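Local coordinates for macrophage migration inhibitory factor-like protein (Entamoeba histolytica, PDB 6CUQ) that is of unassigned function but belongs to the macrophage migration inhibitory factor family and forms a trimer of small alpha/beta subunits, at residues 20-23 against 24-27; 108-111 against 112-115. All blocks are in the same frame, centred on the assembly; numbering follows the deposited sequence.

Contact 1. Residues 20-23 against 24-27; sequences ITEE and IKKE. With EDO (1,2-ethanediol), chain D.
Thr-21 and Ile-24 meet at the start of helix 22-40, where the threonine is the N-cap. Its OG1 accepts from Ile-24 N at 3.1 Å with an N-H...O angle of 162°, a straight capping bond. The hydroxyl can reach over the first turn because chi1 (65°) sets OG1 between the backbone N and the carbonyl carbon. Behind the cap the i to i+4 backbone bonds of the helix begin: Lys-25 N, Lys-26 N and Glu-27 N donate to the carbonyl oxygens of Thr-21, Glu-22 and Glu-23.

Two salt bridges join residues three apart along this turn. Glu-22, its chain bent beyond CB, brings OE2 to 3.0 Å from Lys-25 NZ, which comes in on the syn side, 26° out of the carboxylate plane. The same oxygen accepts from O1 of a 1,2-ethanediol, probably left by the crystallisation liquor. Lys-25 is buried: its NZ also bonds Thr-53 OG1, and Val-55 of the second subunit packs on it. The second bridge, Glu-23 OE1 to Lys-26 NZ, is long at 3.6 Å.

Glu-23 and Glu-27, one turn apart, bring like charges close, with Glu-23 OE2 and Glu-27 OE2 4.2 Å apart and their carboxylate planes well turned from each other. One water donates to both oxygens, and Glu-27 OE1 has a salt bridge to Lys-94 of helix 80-95.

Ile-20 crosses Ile-24 at about a right angle, CB lying 4.0 Å from Ile-24 CG2, while its CD1 rests against Lys-25 CG at 3.7 Å. Ile-20 also touches Ala-95.

The chemistry implies a helix start closed by one hydroxyl, where acidic Glu-22 and Glu-23 probably interact well with the helix dipole and the shared water and Lys-94 probably ease the repulsion between Glu-23 and Glu-27.

Contact 2. Residues 108-111 against 112-115; sequences EMTG and NNWG
Met-109 lies against Trp-114 across two overlapping beta turns, a single turn of 3-10 helix by which this MIF-family chain passes from strand 102-108 into the short strand 114-116. The methionine meets the indole at its benzo edge: CB lies in the ring plane, 3.8 Å from Trp-114 CE3, and CG is 3.8 Å from CZ3. Bends at chi2 and chi3 then carry the thioether away from the ring, and CE ends 3.9 Å from Asn-113 CB. Tyr-103 of the second subunit meets the indole edge-to-face, and Phe-106 of that subunit packs on Met-109, so this side of the turn belongs to the subunit interface.

Thr-110 follows, and its two oxygens do separate work. Its carbonyl O accepts from Asn-113 N at 3.0 Å, with the donor above the carbonyl plane, 52° out of it and not on a lone pair. Its hydroxyl points the same way as the side chains of Asn-112 and Asn-113, which lie alongside it. Asn-113 OD1 accepts from Gln-80 NE2 of the second subunit.

Gly-111 completes the first segment with backbone alone. Its O accepts from Trp-114 N at 3.0 Å, again with the donor well above the carbonyl plane. This bond closes the second turn just where strand 114-116 begins, and there Trp-114 and Gly-115 pair antiparallel with a strand of the second subunit. A chi1 of 59° lays the Asn-112 amide beside Thr-110, whose OG1 donates to Asn-112 OD1 at 2.5 Å, unusually short, so the exact length is doubtful.

After strand 11-16 the chain reaches contact 1, which closes the first turn of helix 22-40 in the beta-alpha-beta unit that leads on to strand 48-53. It then passes through strand 66-72 and helix 80-95 to strand 102-108, and contact 2 closes the loop from there to strand 114-116. Neither contact encloses the other: in chain order 20-27 is finished long before 108-115 begins. The two lie on opposite sides of the chain's centre, their own centres about 30 Å apart and their nearest atoms about 19 Å. Both touch the second subunit, contact 1 by packing and contact 2 also by a sheet continued across the interface.

Contact 1. Residues 20-23 against 24-27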
loop_
_atom_site.group_PDB
_atom_site.type_symbol
_atom_site.label_atom_id
_atom_site.label_comp_id
_atom_site.label_asym_id
_atom_site.label_seq_id
_atom_site.Cartn_x
_atom_site.Cartn_y
_atom_site.Cartn_z
ATOM N N ILE B 20 19.332 2.049 2.978
ATOM C CA ILE B 20 19.561 3.463 3.282
ATOM C C ILE B 20 19.346 3.757 4.767
ATOM O O ILE B 20 18.637 3.039 5.475
ATOM C CB ILE B 20 18.654 4.369 2.430
ATOM C CG1 ILE B 20 17.228 3.838 2.461
ATOM C CG2 ILE B 20 19.126 4.420 0.987
ATOM C CD1 ILE B 20 16.245 4.754 1.803
ATOM N N THR B 21 19.949 4.852 5.235
ATOM C CA THR B 21 19.767 5.264 6.623
ATOM C C THR B 21 18.358 5.815 6.866
ATOM O O THR B 21 17.666 6.290 5.958
ATOM C CB THR B 21 20.761 6.358 7.036
ATOM O OG1 THR B 21 20.513 7.555 6.279
ATOM C CG2 THR B 21 22.213 5.914 6.899
ATOM N N GLU B 22 17.975 5.818 8.141
ATOM C CA GLU B 22 16.712 6.438 8.531
ATOM C C GLU B 22 16.688 7.928 8.176
ATOM O O GLU B 22 15.680 8.433 7.664
ATOM C CB GLU B 22 16.491 6.235 10.032
ATOM C CG GLU B 22 16.393 4.769 10.442
ATOM C CD GLU B 22 15.318 4.019 9.666
ATOM O OE1 GLU B 22 14.128 4.382 9.785
ATOM O OE2 GLU B 22 15.663 3.064 8.935
ATOM N N GLU B 23 17.814 8.629 8.358
ATOM C CA GLU B 23 17.869 10.043 7.981
ATOM C C GLU B 23 17.542 10.251 6.506
ATOM O O GLU B 23 16.777 11.163 6.160
ATOM C CB GLU B 23 19.239 10.642 8.317
ATOM C CG GLU B 23 19.283 12.141 8.100
ATOM C CD GLU B 23 18.182 12.882 8.876
ATOM O OE1 GLU B 23 17.975 12.572 10.074
ATOM O OE2 GLU B 23 17.512 13.762 8.284
ATOM N N ILE B 24 18.115 9.420 5.624
ATOM C CA ILE B 24 17.839 9.532 4.190
ATOM C C ILE B 24 16.359 9.272 3.913
ATOM O O ILE B 24 15.748 9.915 3.049
ATOM C CB ILE B 24 18.739 8.571 3.384
ATOM C CG1 ILE B 24 20.169 9.106 3.259
ATOM C CG2 ILE B 24 18.161 8.314 1.978
ATOM C CD1 ILE B 24 20.291 10.376 2.473
ATOM N N LYS B 25 15.762 8.317 4.630
ATOM C CA LYS B 25 14.321 8.097 4.510
ATOM C C LYS B 25 13.530 9.343 4.908
ATOM O O LYS B 25 12.535 9.690 4.258
ATOM C CB LYS B 25 13.906 6.913 5.371
ATOM C CG LYS B 25 14.269 5.604 4.784
ATOM C CD LYS B 25 14.051 4.467 5.773
ATOM C CE LYS B 25 15.012 3.285 5.479
ATOM N NZ LYS B 25 14.703 2.062 6.276
ATOM N N LYS B 26 13.947 10.021 5.983
ATOM C CA LYS B 26 13.289 11.269 6.335
ATOM C C LYS B 26 13.447 12.289 5.216
ATOM O O LYS B 26 12.488 12.982 4.856
ATOM C CB LYS B 26 13.832 11.826 7.659
ATOM C CG LYS B 26 13.611 10.931 8.869
ATOM C CD LYS B 26 14.041 11.670 10.134
ATOM C CE LYS B 26 14.203 10.763 11.350
ATOM N NZ LYS B 26 15.601 10.203 11.412
ATOM N N GLU B 27 14.643 12.369 4.628
ATOM C CA GLU B 27 14.852 13.333 3.556
ATOM C C GLU B 27 13.965 13.011 2.362
ATOM O O GLU B 27 13.432 13.918 1.707
ATOM C CB GLU B 27 16.320 13.348 3.154
ATOM C CG GLU B 27 17.245 14.049 4.142
ATOM C CD GLU B 27 18.711 13.823 3.785
ATOM O OE1 GLU B 27 18.991 13.485 2.618
ATOM O OE2 GLU B 27 19.580 13.977 4.668
HETATM C C1 EDO D . 18.331 0.649 9.543
HETATM O O1 EDO D . 18.392 1.863 8.770
HETATM C C2 EDO D . 18.862 -0.513 8.706
HETATM O O2 EDO D . 20.208 -0.223 8.285
HETATM O O HOH W 1 18.790 15.407 6.767
#

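Contact 2. Residues 108-111 against 112-115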
loop_
_atom_site.group_PDB
_atom_site.type_symbol
_atom_site.label_atom_id
_atom_site.label_comp_id
_atom_site.label_asym_id
_atom_site.label_seq_id
_atom_site.Cartn_x
_atom_site.Cartn_y
_atom_site.Cartn_z
ATOM N N GLU B 108 -6.997 9.000 -8.367
ATOM C CA GLU B 108 -7.833 10.094 -7.891
ATOM C C GLU B 108 -9.023 9.531 -7.123
ATOM O O GLU B 108 -9.754 8.676 -7.637
ATOM C CB GLU B 108 -8.311 10.957 -9.060
ATOM C CG GLU B 108 -7.200 11.712 -9.787
ATOM C CD GLU B 108 -7.733 12.710 -10.811
ATOM O OE1 GLU B 108 -8.939 12.649 -11.135
ATOM O OE2 GLU B 108 -6.948 13.557 -11.293
ATOM N N MET B 109 -9.240 10.040 -5.914
ATOM C CA MET B 109 -10.285 9.555 -5.025
ATOM C C MET B 109 -11.379 10.603 -4.876
ATOM O O MET B 109 -11.102 11.806 -4.865
ATOM C CB MET B 109 -9.721 9.224 -3.642
ATOM C CG MET B 109 -8.465 8.365 -3.637
ATOM S SD MET B 109 -8.838 6.618 -3.866
ATOM C CE MET B 109 -10.061 6.349 -2.582
ATOM N N THR B 110 -12.624 10.142 -4.803
ATOM C CA THR B 110 -13.721 11.036 -4.473
ATOM C C THR B 110 -13.642 11.395 -2.993
ATOM O O THR B 110 -13.109 10.636 -2.177
ATOM C CB THR B 110 -15.073 10.393 -4.796
ATOM O OG1 THR B 110 -15.240 9.205 -4.017
ATOM C CG2 THR B 110 -15.149 10.028 -6.264
ATOM N N GLY B 111 -14.149 12.588 -2.666
ATOM C CA GLY B 111 -14.029 13.109 -1.310
ATOM C C GLY B 111 -14.655 12.225 -0.249
ATOM O O GLY B 111 -14.131 12.122 0.865
ATOM N N ASN B 112 -15.816 11.626 -0.554
ATOM C CA ASN B 112 -16.483 10.737 0.403
ATOM C C ASN B 112 -15.624 9.523 0.766
ATOM O O ASN B 112 -15.864 8.896 1.806
ATOM C CB ASN B 112 -17.862 10.286 -0.107
ATOM C CG ASN B 112 -17.800 9.535 -1.430
ATOM O OD1 ASN B 112 -16.976 9.827 -2.293
ATOM N ND2 ASN B 112 -18.683 8.550 -1.588
ATOM N N ASN B 113 -14.686 9.126 -0.095
ATOM C CA ASN B 113 -13.729 8.073 0.225
ATOM C C ASN B 113 -12.397 8.616 0.722
ATOM O O ASN B 113 -11.369 7.952 0.545
ATOM C CB ASN B 113 -13.497 7.162 -0.980
ATOM C CG ASN B 113 -14.763 6.569 -1.510
ATOM O OD1 ASN B 113 -15.646 6.192 -0.748
ATOM N ND2 ASN B 113 -14.879 6.511 -2.830
ATOM N N TRP B 114 -12.392 9.783 1.368
ATOM C CA TRP B 114 -11.165 10.346 1.924
ATOM C C TRP B 114 -11.405 10.766 3.367
ATOM O O TRP B 114 -12.231 11.646 3.628
ATOM C CB TRP B 114 -10.657 11.540 1.107
ATOM C CG TRP B 114 -9.215 11.836 1.413
ATOM C CD1 TRP B 114 -8.709 12.438 2.537
ATOM C CD2 TRP B 114 -8.086 11.494 0.600
ATOM N NE1 TRP B 114 -7.332 12.494 2.464
ATOM C CE2 TRP B 114 -6.926 11.931 1.282
ATOM C CE3 TRP B 114 -7.943 10.868 -0.649
ATOM C CZ2 TRP B 114 -5.642 11.761 0.757
ATOM C CZ3 TRP B 114 -6.661 10.696 -1.169
ATOM C CH2 TRP B 114 -5.529 11.136 -0.465
ATOM N N GLY B 115 -10.687 10.138 4.296
ATOM C CA GLY B 115 -10.831 10.412 5.715
ATOM C C GLY B 115 -9.709 11.279 6.258
ATOM O O GLY B 115 -8.567 11.196 5.808
#